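Local atomic coordinates of receptor-type adenylate cyclase GRESAG 4.3 (Trypanosoma brucei, PDB entry 1FX4), a protein that catalyses the magnesium-dependent conversion of ATP to cyclic AMP and diphosphate through its class III cyclase domain, and could act as a receptor for an unknown ligand. Residues A5-D19 against Y154-E168. Numbering follows the deposited sequence.
With MG (magnesium ion), chain B.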
loop_
_atom_site.group_PDB
_atom_site.type_symbol
_atom_site.label_atom_id
_atom_site.label_comp_id
_atom_site.label_asym_id
_atom_site.label_seq_id
_atom_site.Cartn_x
_atom_site.Cartn_y
_atom_site.Cartn_z
ATOM N N ALA A 5 4.209 -2.067 -21.140
ATOM C CA ALA A 5 5.013 -1.311 -20.187
ATOM C C ALA A 5 6.072 -0.442 -20.850
ATOM O O ALA A 5 6.821 -0.917 -21.702
ATOM C CB ALA A 5 5.686 -2.253 -19.204
ATOM N N PRO A 6 6.106 0.861 -20.511
ATOM C CA PRO A 6 7.115 1.762 -21.091
ATOM C C PRO A 6 8.473 1.207 -20.639
ATOM O O PRO A 6 8.687 0.974 -19.447
ATOM C CB PRO A 6 6.797 3.094 -20.417
ATOM C CG PRO A 6 5.302 3.031 -20.244
ATOM C CD PRO A 6 5.095 1.615 -19.746
ATOM N N LYS A 7 9.374 0.963 -21.588
ATOM C CA LYS A 7 10.671 0.357 -21.280
ATOM C C LYS A 7 11.912 1.161 -21.626
ATOM O O LYS A 7 13.029 0.715 -21.357
ATOM C CB LYS A 7 10.787 -0.987 -22.005
ATOM C CG LYS A 7 9.618 -1.905 -21.798
ATOM C CD LYS A 7 9.755 -3.170 -22.626
ATOM C CE LYS A 7 8.529 -4.032 -22.466
ATOM N NZ LYS A 7 7.323 -3.304 -22.929
ATOM N N GLU A 8 11.733 2.330 -22.222
ATOM C CA GLU A 8 12.879 3.137 -22.619
ATOM C C GLU A 8 13.174 4.314 -21.714
ATOM O O GLU A 8 12.340 5.215 -21.564
ATOM C CB GLU A 8 12.687 3.636 -24.046
ATOM C CG GLU A 8 12.584 2.523 -25.072
ATOM C CD GLU A 8 12.425 3.045 -26.492
ATOM O OE1 GLU A 8 12.248 4.277 -26.665
ATOM O OE2 GLU A 8 12.478 2.219 -27.437
ATOM N N PRO A 9 14.363 4.323 -21.085
ATOM C CA PRO A 9 14.720 5.437 -20.199
ATOM C C PRO A 9 14.632 6.816 -20.867
ATOM O O PRO A 9 14.400 7.819 -20.184
ATOM C CB PRO A 9 16.144 5.088 -19.739
ATOM C CG PRO A 9 16.587 3.961 -20.644
ATOM C CD PRO A 9 15.336 3.223 -20.970
ATOM N N THR A 10 14.783 6.873 -22.189
ATOM C CA THR A 10 14.687 8.160 -22.883
ATOM C C THR A 10 13.253 8.535 -23.240
ATOM O O THR A 10 12.978 9.694 -23.551
ATOM C CB THR A 10 15.538 8.218 -24.178
ATOM O OG1 THR A 10 15.221 7.103 -25.020
ATOM C CG2 THR A 10 17.010 8.220 -23.845
ATOM N N GLY A 11 12.346 7.559 -23.205
ATOM C CA GLY A 11 10.957 7.834 -23.542
ATOM C C GLY A 11 10.117 8.297 -22.357
ATOM O O GLY A 11 10.096 7.629 -21.316
ATOM N N PRO A 12 9.460 9.468 -22.459
ATOM C CA PRO A 12 8.619 9.995 -21.378
ATOM C C PRO A 12 7.527 8.995 -21.049
ATOM O O PRO A 12 7.013 8.311 -21.935
ATOM C CB PRO A 12 8.027 11.261 -21.993
ATOM C CG PRO A 12 9.143 11.741 -22.866
ATOM C CD PRO A 12 9.586 10.459 -23.544
ATOM N N VAL A 13 7.200 8.891 -19.771
ATOM C CA VAL A 13 6.170 7.965 -19.329
ATOM C C VAL A 13 5.014 8.750 -18.709
ATOM O O VAL A 13 5.225 9.785 -18.086
ATOM C CB VAL A 13 6.723 7.004 -18.258
ATOM C CG1 VAL A 13 5.622 6.068 -17.766
ATOM C CG2 VAL A 13 7.897 6.184 -18.825
ATOM N N THR A 14 3.792 8.292 -18.950
ATOM C CA THR A 14 2.637 8.935 -18.342
ATOM C C THR A 14 2.183 7.986 -17.250
ATOM O O THR A 14 1.922 6.801 -17.496
ATOM C CB THR A 14 1.481 9.173 -19.333
ATOM O OG1 THR A 14 1.931 10.042 -20.378
ATOM C CG2 THR A 14 0.310 9.849 -18.621
ATOM N N LEU A 15 2.151 8.503 -16.030
ATOM C CA LEU A 15 1.738 7.705 -14.904
ATOM C C LEU A 15 0.385 8.165 -14.410
ATOM O O LEU A 15 0.089 9.356 -14.404
ATOM C CB LEU A 15 2.762 7.822 -13.776
ATOM C CG LEU A 15 4.127 7.226 -14.102
ATOM C CD1 LEU A 15 5.061 7.527 -12.941
ATOM C CD2 LEU A 15 3.995 5.722 -14.322
ATOM N N ILE A 16 -0.438 7.197 -14.028
ATOM C CA ILE A 16 -1.761 7.469 -13.489
ATOM C C ILE A 16 -1.830 6.822 -12.117
ATOM O O ILE A 16 -1.489 5.644 -11.971
ATOM C CB ILE A 16 -2.879 6.796 -14.311
ATOM C CG1 ILE A 16 -2.822 7.219 -15.777
ATOM C CG2 ILE A 16 -4.247 7.137 -13.693
ATOM C CD1 ILE A 16 -3.731 6.367 -16.661
ATOM N N PHE A 17 -2.184 7.601 -11.102
ATOM C CA PHE A 17 -2.373 7.044 -9.773
ATOM C C PHE A 17 -3.853 7.202 -9.437
ATOM O O PHE A 17 -4.454 8.225 -9.739
ATOM C CB PHE A 17 -1.519 7.760 -8.712
ATOM C CG PHE A 17 -0.116 7.228 -8.608
ATOM C CD1 PHE A 17 0.882 7.725 -9.425
ATOM C CD2 PHE A 17 0.203 6.236 -7.686
ATOM C CE1 PHE A 17 2.188 7.245 -9.321
ATOM C CE2 PHE A 17 1.513 5.752 -7.580
ATOM C CZ PHE A 17 2.498 6.264 -8.400
ATOM N N THR A 18 -4.442 6.171 -8.843
ATOM C CA THR A 18 -5.843 6.233 -8.451
ATOM C C THR A 18 -5.997 5.772 -7.027
ATOM O O THR A 18 -5.151 5.046 -6.517
ATOM C CB THR A 18 -6.727 5.288 -9.283
ATOM O OG1 THR A 18 -6.497 3.924 -8.892
ATOM C CG2 THR A 18 -6.439 5.444 -10.781
ATOM N N ASP A 19 -7.075 6.201 -6.388
ATOM C CA ASP A 19 -7.373 5.719 -5.062
ATOM C C ASP A 19 -8.850 5.930 -4.823
ATOM O O ASP A 19 -9.453 6.826 -5.421
ATOM C CB ASP A 19 -6.545 6.423 -3.993
ATOM C CG ASP A 19 -6.303 5.532 -2.781
ATOM O OD1 ASP A 19 -6.951 4.476 -2.675
ATOM O OD2 ASP A 19 -5.449 5.873 -1.944
ATOM N N TYR A 154 7.781 -4.236 -14.548
ATOM C CA TYR A 154 8.482 -2.962 -14.641
ATOM C C TYR A 154 7.922 -2.010 -13.605
ATOM O O TYR A 154 6.729 -2.041 -13.319
ATOM C CB TYR A 154 8.299 -2.336 -16.027
ATOM C CG TYR A 154 9.144 -2.959 -17.112
ATOM C CD1 TYR A 154 8.719 -4.102 -17.781
ATOM C CD2 TYR A 154 10.370 -2.398 -17.466
ATOM C CE1 TYR A 154 9.498 -4.678 -18.786
ATOM C CE2 TYR A 154 11.158 -2.961 -18.463
ATOM C CZ TYR A 154 10.718 -4.098 -19.117
ATOM O OH TYR A 154 11.499 -4.650 -20.094
ATOM N N ASP A 155 8.794 -1.204 -13.013
ATOM C CA ASP A 155 8.375 -0.211 -12.036
ATOM C C ASP A 155 9.003 1.121 -12.437
ATOM O O ASP A 155 9.945 1.171 -13.241
ATOM C CB ASP A 155 8.772 -0.587 -10.615
ATOM C CG ASP A 155 7.866 0.060 -9.556
ATOM O OD1 ASP A 155 7.846 -0.453 -8.420
ATOM O OD2 ASP A 155 7.168 1.069 -9.841
ATOM N N TYR A 156 8.455 2.197 -11.895
ATOM C CA TYR A 156 8.893 3.538 -12.224
ATOM C C TYR A 156 9.123 4.350 -10.963
ATOM O O TYR A 156 8.222 4.532 -10.153
ATOM C CB TYR A 156 7.836 4.187 -13.124
ATOM C CG TYR A 156 7.514 3.306 -14.311
ATOM C CD1 TYR A 156 6.586 2.275 -14.205
ATOM C CD2 TYR A 156 8.217 3.434 -15.502
ATOM C CE1 TYR A 156 6.380 1.371 -15.249
ATOM C CE2 TYR A 156 8.018 2.541 -16.554
ATOM C CZ TYR A 156 7.097 1.510 -16.417
ATOM O OH TYR A 156 6.932 0.585 -17.423
ATOM N N TYR A 157 10.349 4.831 -10.814
ATOM C CA TYR A 157 10.755 5.611 -9.650
ATOM C C TYR A 157 11.277 6.974 -10.074
ATOM O O TYR A 157 11.494 7.230 -11.260
ATOM C CB TYR A 157 11.851 4.866 -8.887
ATOM C CG TYR A 157 11.374 3.599 -8.233
ATOM C CD1 TYR A 157 11.391 2.379 -8.920
ATOM C CD2 TYR A 157 10.885 3.615 -6.930
ATOM C CE1 TYR A 157 10.923 1.208 -8.321
ATOM C CE2 TYR A 157 10.413 2.447 -6.322
ATOM C CZ TYR A 157 10.439 1.252 -7.025
ATOM O OH TYR A 157 9.971 0.104 -6.428
ATOM N N GLY A 158 11.506 7.839 -9.095
ATOM C CA GLY A 158 12.010 9.165 -9.399
ATOM C C GLY A 158 10.965 10.232 -9.178
ATOM O O GLY A 158 9.816 9.933 -8.826
ATOM N N ARG A 159 11.358 11.482 -9.398
ATOM C CA ARG A 159 10.463 12.613 -9.201
ATOM C C ARG A 159 9.178 12.526 -10.034
ATOM O O ARG A 159 8.129 12.971 -9.587
ATOM C CB ARG A 159 11.198 13.941 -9.459
ATOM C CG ARG A 159 12.348 14.217 -8.481
ATOM C CD ARG A 159 12.879 15.655 -8.578
ATOM N NE ARG A 159 13.204 16.048 -9.948
ATOM C CZ ARG A 159 14.243 15.592 -10.642
ATOM N NH1 ARG A 159 15.092 14.719 -10.103
ATOM N NH2 ARG A 159 14.414 15.978 -11.900
ATOM N N THR A 160 9.254 11.918 -11.214
ATOM C CA THR A 160 8.091 11.785 -12.089
ATOM C C THR A 160 7.000 10.948 -11.441
ATOM O O THR A 160 5.829 11.319 -11.445
ATOM C CB THR A 160 8.473 11.169 -13.452
ATOM O OG1 THR A 160 9.258 12.114 -14.183
ATOM C CG2 THR A 160 7.223 10.826 -14.274
ATOM N N SER A 161 7.399 9.814 -10.874
ATOM C CA SER A 161 6.458 8.938 -10.208
ATOM C C SER A 161 5.899 9.640 -8.972
ATOM O O SER A 161 4.697 9.593 -8.720
ATOM C CB SER A 161 7.151 7.631 -9.825
ATOM O OG SER A 161 6.263 6.781 -9.145
ATOM N N ASN A 162 6.771 10.325 -8.230
ATOM C CA ASN A 162 6.357 11.035 -7.017
ATOM C C ASN A 162 5.414 12.190 -7.349
ATOM O O ASN A 162 4.499 12.498 -6.588
ATOM C CB ASN A 162 7.585 11.545 -6.251
ATOM C CG ASN A 162 8.617 10.446 -6.003
ATOM O OD1 ASN A 162 8.269 9.267 -5.851
ATOM N ND2 ASN A 162 9.897 10.827 -5.983
ATOM N N MET A 163 5.635 12.821 -8.498
ATOM C CA MET A 163 4.799 13.927 -8.945
ATOM C C MET A 163 3.395 13.413 -9.267
ATOM O O MET A 163 2.397 14.042 -8.921
ATOM C CB MET A 163 5.406 14.583 -10.184
ATOM C CG MET A 163 4.581 15.708 -10.750
ATOM S SD MET A 163 4.485 17.058 -9.582
ATOM C CE MET A 163 6.189 17.662 -9.665
ATOM N N ALA A 164 3.332 12.272 -9.952
ATOM C CA ALA A 164 2.045 11.673 -10.312
ATOM C C ALA A 164 1.282 11.297 -9.042
ATOM O O ALA A 164 0.077 11.527 -8.933
ATOM C CB ALA A 164 2.258 10.444 -11.167
ATOM N N ALA A 165 2.005 10.734 -8.078
ATOM C CA ALA A 165 1.419 10.310 -6.811
ATOM C C ALA A 165 0.877 11.490 -6.015
ATOM O O ALA A 165 -0.228 11.433 -5.484
ATOM C CB ALA A 165 2.440 9.534 -5.993
ATOM N N ARG A 166 1.647 12.567 -5.927
ATOM C CA ARG A 166 1.178 13.720 -5.178
ATOM C C ARG A 166 0.034 14.448 -5.876
ATOM O O ARG A 166 -0.813 15.042 -5.222
ATOM C CB ARG A 166 2.346 14.639 -4.813
ATOM C CG ARG A 166 3.206 13.980 -3.733
ATOM C CD ARG A 166 4.506 14.694 -3.495
ATOM N NE ARG A 166 5.251 14.896 -4.736
ATOM C CZ ARG A 166 6.575 14.823 -4.832
ATOM N NH1 ARG A 166 7.308 14.548 -3.760
ATOM N NH2 ARG A 166 7.168 15.051 -5.997
ATOM N N THR A 167 -0.044 14.307 -7.197
ATOM C CA THR A 167 -1.126 14.931 -7.958
ATOM C C THR A 167 -2.417 14.186 -7.608
ATOM O O THR A 167 -3.453 14.799 -7.347
ATOM C CB THR A 167 -0.841 14.867 -9.469
ATOM O OG1 THR A 167 0.282 15.705 -9.758
ATOM C CG2 THR A 167 -2.041 15.347 -10.277
ATOM N N GLU A 168 -2.331 12.864 -7.545
ATOM C CA GLU A 168 -3.479 12.051 -7.180
ATOM C C GLU A 168 -3.889 12.371 -5.745
ATOM O O GLU A 168 -5.078 12.494 -5.440
ATOM C CB GLU A 168 -3.138 10.561 -7.280
ATOM C CG GLU A 168 -4.218 9.610 -6.740
ATOM C CD GLU A 168 -4.077 9.307 -5.250
ATOM O OE1 GLU A 168 -5.086 8.996 -4.617
ATOM O OE2 GLU A 168 -2.970 9.366 -4.699
HETATM MG MG MG B . -6.485 3.546 -0.633
HETATM O O HOH W 1 -2.501 6.814 -3.091
HETATM O O HOH W 2 -4.475 8.323 -2.042
HETATM O O HOH W 3 -5.325 5.260 0.677
HETATM O O HOH W 4 -8.227 5.249 -0.339
HETATM O O HOH W 5 -4.153 2.743 -1.022
#
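Strand 13-19 runs over helix 159-168 with their axes 7.5 Å apart at closest and 36° between their N-to-C directions, while the loop before the strand meets strand 154-157. This is the catalytic domain of a class III adenylyl cyclase: the strand lies inside the mixed sheet, between strands 63-68 and 134-141, and the helix packs on one side of it. Leu15, Phe17 and Asp19 face the helix in alternation with Thr14, Ile16 and Thr18, which point the other way. Leu15 drives CD1 into the helix backbone, a tight 3.4 Å from Ser161 CA, and sets its CB against the methyl of Ala164. Phe17 makes the largest contribution of the strand, with Leu15 close behind. Its CG lies beside the backbone N (chi1 -85°), which swings the ring along the helix; the CB of Ala165 sits almost squarely over one face, 4.0 Å from the ring centroid, while Ala164 CB comes in at the edge. At the base of the Phe17 side chain, Glu168 packs its CB on Phe17 CB and its CG against Phe17 O.

At the loop end, Lys7 crosses the ring of Tyr154 at about a right angle, its CG over the face in a CH-pi contact, and its chain bends at the end so that NZ bonds back to Ala5 O. The Tyr156 ring touches Leu15 CD2 and Val13 CG2 obliquely, and Tyr156 OH donates to Pro6 O at 2.7 Å, the donor lying 15° out of the carbonyl plane.

Toward the strand's C-terminal end lies the metal site, where Asp19 OD1 binds magnesium at 2.3 Å and Asp62 supplies the other protein ligand. Glu168 OE1 stays 4.1 Å from Asp19 OD2, and water 2 bridges the two carboxylates, 2.6 Å from Asp19 OD2 and 2.7 Å from Glu168 OE1.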